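Local structure of response regulator receiver domain protein (CheY-like) (Methylobacillus flagellatus KT, 3I42) at residues A[77-85]-A[98-107]. The protein probably acts as a phosphorylation-dependent receiver domain of two-component signalling, of the CheY-like response regulator family. Residues are numbered along the deposited sequence; the frame is centred on the assembly and turned at random.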
loop_
_atom_site.group_PDB
_atom_site.type_symbol
_atom_site.label_atom_id
_atom_site.label_comp_id
_atom_site.label_asym_id
_atom_site.label_seq_id
_atom_site.Cartn_x
_atom_site.Cartn_y
_atom_site.Cartn_z
ATOM N N THR A 77 -8.947 -2.369 -15.473
ATOM C CA THR A 77 -8.944 -2.018 -14.045
ATOM C C THR A 77 -8.363 -0.631 -13.724
ATOM O O THR A 77 -7.329 -0.234 -14.240
ATOM C CB THR A 77 -8.351 -3.166 -13.199
ATOM O OG1 THR A 77 -9.414 -4.087 -12.888
ATOM C CG2 THR A 77 -7.710 -2.663 -11.896
ATOM N N SER A 78 -9.088 0.119 -12.904
ATOM C CA SER A 78 -8.699 1.477 -12.562
ATOM C C SER A 78 -7.636 1.425 -11.490
ATOM O O SER A 78 -7.520 0.429 -10.785
ATOM C CB SER A 78 -9.899 2.256 -12.027
ATOM O OG SER A 78 -10.984 2.204 -12.934
ATOM N N LYS A 79 -6.869 2.507 -11.359
ATOM C CA LYS A 79 -6.030 2.705 -10.183
ATOM C C LYS A 79 -6.830 3.571 -9.252
ATOM O O LYS A 79 -7.546 4.465 -9.724
ATOM C CB LYS A 79 -4.750 3.411 -10.580
ATOM C CG LYS A 79 -3.929 2.661 -11.623
ATOM C CD LYS A 79 -3.023 1.649 -10.998
ATOM C CE LYS A 79 -3.568 0.243 -11.215
ATOM N NZ LYS A 79 -2.481 -0.776 -11.246
ATOM N N PHE A 80 -6.734 3.284 -7.950
ATOM C CA PHE A 80 -7.564 3.905 -6.922
ATOM C C PHE A 80 -6.651 4.625 -5.974
ATOM O O PHE A 80 -5.689 4.028 -5.495
ATOM C CB PHE A 80 -8.400 2.846 -6.141
ATOM C CG PHE A 80 -9.420 2.147 -7.001
ATOM C CD1 PHE A 80 -10.669 2.688 -7.183
ATOM C CD2 PHE A 80 -9.094 0.962 -7.677
ATOM C CE1 PHE A 80 -11.607 2.086 -8.044
ATOM C CE2 PHE A 80 -10.025 0.322 -8.518
ATOM C CZ PHE A 80 -11.284 0.907 -8.704
ATOM N N VAL A 81 -6.984 5.888 -5.680
ATOM C CA VAL A 81 -6.139 6.780 -4.884
ATOM C C VAL A 81 -6.938 7.236 -3.680
ATOM O O VAL A 81 -8.048 7.733 -3.842
ATOM C CB VAL A 81 -5.767 8.066 -5.702
ATOM C CG1 VAL A 81 -4.683 8.865 -5.000
ATOM C CG2 VAL A 81 -5.340 7.701 -7.116
ATOM N N ALA A 82 -6.384 7.078 -2.479
ATOM C CA ALA A 82 -7.013 7.545 -1.242
ATOM C C ALA A 82 -6.621 8.983 -1.017
ATOM O O ALA A 82 -5.443 9.326 -1.094
ATOM C CB ALA A 82 -6.529 6.747 -0.056
ATOM N N VAL A 83 -7.584 9.810 -0.661
ATOM C CA VAL A 83 -7.295 11.202 -0.408
ATOM C C VAL A 83 -7.734 11.474 1.013
ATOM O O VAL A 83 -8.923 11.426 1.315
ATOM C CB VAL A 83 -8.054 12.110 -1.398
ATOM C CG1 VAL A 83 -7.884 13.575 -1.030
ATOM C CG2 VAL A 83 -7.608 11.807 -2.850
ATOM N N SER A 84 -6.769 11.717 1.888
ATOM C CA SER A 84 -7.069 11.831 3.296
ATOM C C SER A 84 -6.542 13.120 3.870
ATOM O O SER A 84 -5.508 13.615 3.441
ATOM C CB SER A 84 -6.418 10.676 4.049
ATOM O OG SER A 84 -6.708 10.781 5.451
ATOM N N GLY A 85 -7.227 13.638 4.881
ATOM C CA GLY A 85 -6.652 14.701 5.709
ATOM C C GLY A 85 -5.616 14.185 6.708
ATOM O O GLY A 85 -4.758 14.942 7.169
ATOM N N LEU A 98 -5.902 -1.957 -0.342
ATOM C CA LEU A 98 -6.945 -1.729 -1.364
ATOM C C LEU A 98 -6.791 -0.477 -2.224
ATOM O O LEU A 98 -7.454 -0.349 -3.266
ATOM C CB LEU A 98 -8.313 -1.701 -0.691
ATOM C CG LEU A 98 -8.877 -3.024 -0.180
ATOM C CD1 LEU A 98 -9.763 -2.744 1.008
ATOM C CD2 LEU A 98 -9.644 -3.720 -1.295
ATOM N N PHE A 99 -5.952 0.466 -1.793
ATOM C CA PHE A 99 -5.651 1.611 -2.675
ATOM C C PHE A 99 -4.284 1.430 -3.301
ATOM O O PHE A 99 -3.422 0.765 -2.747
ATOM C CB PHE A 99 -5.672 2.913 -1.915
ATOM C CG PHE A 99 -7.018 3.351 -1.505
ATOM C CD1 PHE A 99 -7.822 4.081 -2.382
ATOM C CD2 PHE A 99 -7.481 3.076 -0.226
ATOM C CE1 PHE A 99 -9.091 4.511 -1.998
ATOM C CE2 PHE A 99 -8.760 3.493 0.173
ATOM C CZ PHE A 99 -9.566 4.220 -0.712
ATOM N N ASP A 100 -4.091 2.023 -4.466
ATOM C CA ASP A 100 -2.823 1.919 -5.166
ATOM C C ASP A 100 -1.904 3.105 -4.842
ATOM O O ASP A 100 -0.682 2.961 -4.846
ATOM C CB ASP A 100 -3.094 1.836 -6.674
ATOM C CG ASP A 100 -4.003 0.664 -7.045
ATOM O OD1 ASP A 100 -3.578 -0.495 -6.859
ATOM O OD2 ASP A 100 -5.135 0.906 -7.512
ATOM N N PHE A 101 -2.506 4.265 -4.584
ATOM C CA PHE A 101 -1.769 5.500 -4.298
ATOM C C PHE A 101 -2.487 6.250 -3.209
ATOM O O PHE A 101 -3.666 6.052 -2.960
ATOM C CB PHE A 101 -1.638 6.413 -5.549
ATOM C CG PHE A 101 -1.088 5.715 -6.770
ATOM C CD1 PHE A 101 0.280 5.606 -6.977
ATOM C CD2 PHE A 101 -1.942 5.164 -7.712
ATOM C CE1 PHE A 101 0.770 4.944 -8.093
ATOM C CE2 PHE A 101 -1.450 4.515 -8.854
ATOM C CZ PHE A 101 -0.110 4.398 -9.041
ATOM N N TYR A 102 -1.765 7.131 -2.546
ATOM C CA TYR A 102 -2.289 7.786 -1.377
ATOM C C TYR A 102 -1.871 9.250 -1.472
ATOM O O TYR A 102 -0.747 9.530 -1.828
ATOM C CB TYR A 102 -1.754 7.096 -0.092
ATOM C CG TYR A 102 -1.649 5.573 -0.199
ATOM C CD1 TYR A 102 -2.682 4.713 0.280
ATOM C CD2 TYR A 102 -0.530 4.984 -0.778
ATOM C CE1 TYR A 102 -2.571 3.284 0.168
ATOM C CE2 TYR A 102 -0.424 3.580 -0.910
ATOM C CZ TYR A 102 -1.439 2.749 -0.432
ATOM O OH TYR A 102 -1.275 1.389 -0.581
ATOM N N LEU A 103 -2.813 10.152 -1.195
ATOM C CA LEU A 103 -2.635 11.602 -1.212
ATOM C C LEU A 103 -3.056 12.154 0.129
ATOM O O LEU A 103 -4.006 11.673 0.745
ATOM C CB LEU A 103 -3.541 12.231 -2.275
ATOM C CG LEU A 103 -3.039 12.171 -3.705
ATOM C CD1 LEU A 103 -4.119 12.652 -4.643
ATOM C CD2 LEU A 103 -1.780 13.044 -3.838
ATOM N N GLU A 104 -2.355 13.167 0.600
ATOM C CA GLU A 104 -2.768 13.825 1.834
ATOM C C GLU A 104 -3.221 15.233 1.479
ATOM O O GLU A 104 -2.549 15.913 0.707
ATOM C CB GLU A 104 -1.570 13.859 2.772
ATOM C CG GLU A 104 -1.887 14.019 4.225
ATOM C CD GLU A 104 -0.623 14.128 5.052
ATOM O OE1 GLU A 104 0.338 13.371 4.788
ATOM O OE2 GLU A 104 -0.586 14.984 5.955
ATOM N N LYS A 105 -4.367 15.672 1.995
ATOM C CA LYS A 105 -4.794 17.080 1.806
ATOM C C LYS A 105 -3.870 18.071 2.548
ATOM O O LYS A 105 -3.326 17.742 3.605
ATOM C CB LYS A 105 -6.236 17.307 2.244
ATOM C CG LYS A 105 -7.255 16.582 1.405
ATOM C CD LYS A 105 -8.560 16.529 2.162
ATOM C CE LYS A 105 -9.392 15.316 1.796
ATOM N NZ LYS A 105 -10.611 15.213 2.650
ATOM N N PRO A 106 -3.678 19.281 1.988
ATOM C CA PRO A 106 -4.278 19.774 0.749
ATOM C C PRO A 106 -3.560 19.230 -0.495
ATOM O O PRO A 106 -2.354 18.994 -0.460
ATOM C CB PRO A 106 -4.087 21.271 0.864
ATOM C CG PRO A 106 -2.776 21.399 1.572
ATOM C CD PRO A 106 -2.711 20.248 2.548
ATOM N N ILE A 107 -4.319 18.995 -1.564
ATOM C CA ILE A 107 -3.771 18.443 -2.802
ATOM C C ILE A 107 -3.126 19.549 -3.644
ATOM O O ILE A 107 -3.618 20.675 -3.705
ATOM C CB ILE A 107 -4.870 17.690 -3.644
ATOM C CG1 ILE A 107 -5.501 16.522 -2.855
ATOM C CG2 ILE A 107 -4.307 17.139 -4.938
ATOM C CD1 ILE A 107 -4.502 15.562 -2.203
#
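Ala82 sets its methyl squarely over one face of the Phe99 ring, CB 3.6 Å from the centroid, a CH-pi contact; alanine suits the place because the ring can lie close to the strand there. Phe99, just past the end of helix 93-98, turns its CG anti to its carbonyl carbon (chi1 -71°), which carries the ring back over strand 79-84. Leu55 touches both residues.

On the other face of the sheet Leu103 CD1 touches both Val81 CG1 (3.8 Å) and Val83 CG2 (4.0 Å). These beta-branched valines suit an inner strand, and Leu103 reaches on to Leu112 and Ile115 of helix 109-119. Farther along, Val83 CG1 meets the aliphatic part of Lys105 at CE, 3.6 Å away, the two side chains crossing at about a right angle.

Between these two faces runs the parallel ladder, in which Leu103 N approaches Ala82 O almost straight in line with the carbonyl bond (2.8 Å, C=O...N angle 178°) and Ser84 O receives Lys105 N. At its start Asp100 takes part twice: its N donates to Phe80 O at 2.8 Å, while OD2 accepts Phe80 N at 2.9 Å through its anti lone pair. Arg70 also holds OD2 in a salt bridge, so the carboxylate ties helix 62-71 to the strand pair.

These are the last two strands of the 2-1-3-4-5 receiver sheet. Lys105, followed by a cis peptide to Pro106, extends to a salt bridge with Asp54, the predicted phosphorylation site; packing against Val83 probably steadies its ammonium beside that carboxylate, as expected of the conserved lysine that in receiver domains reaches the phosphoryl-accepting aspartate.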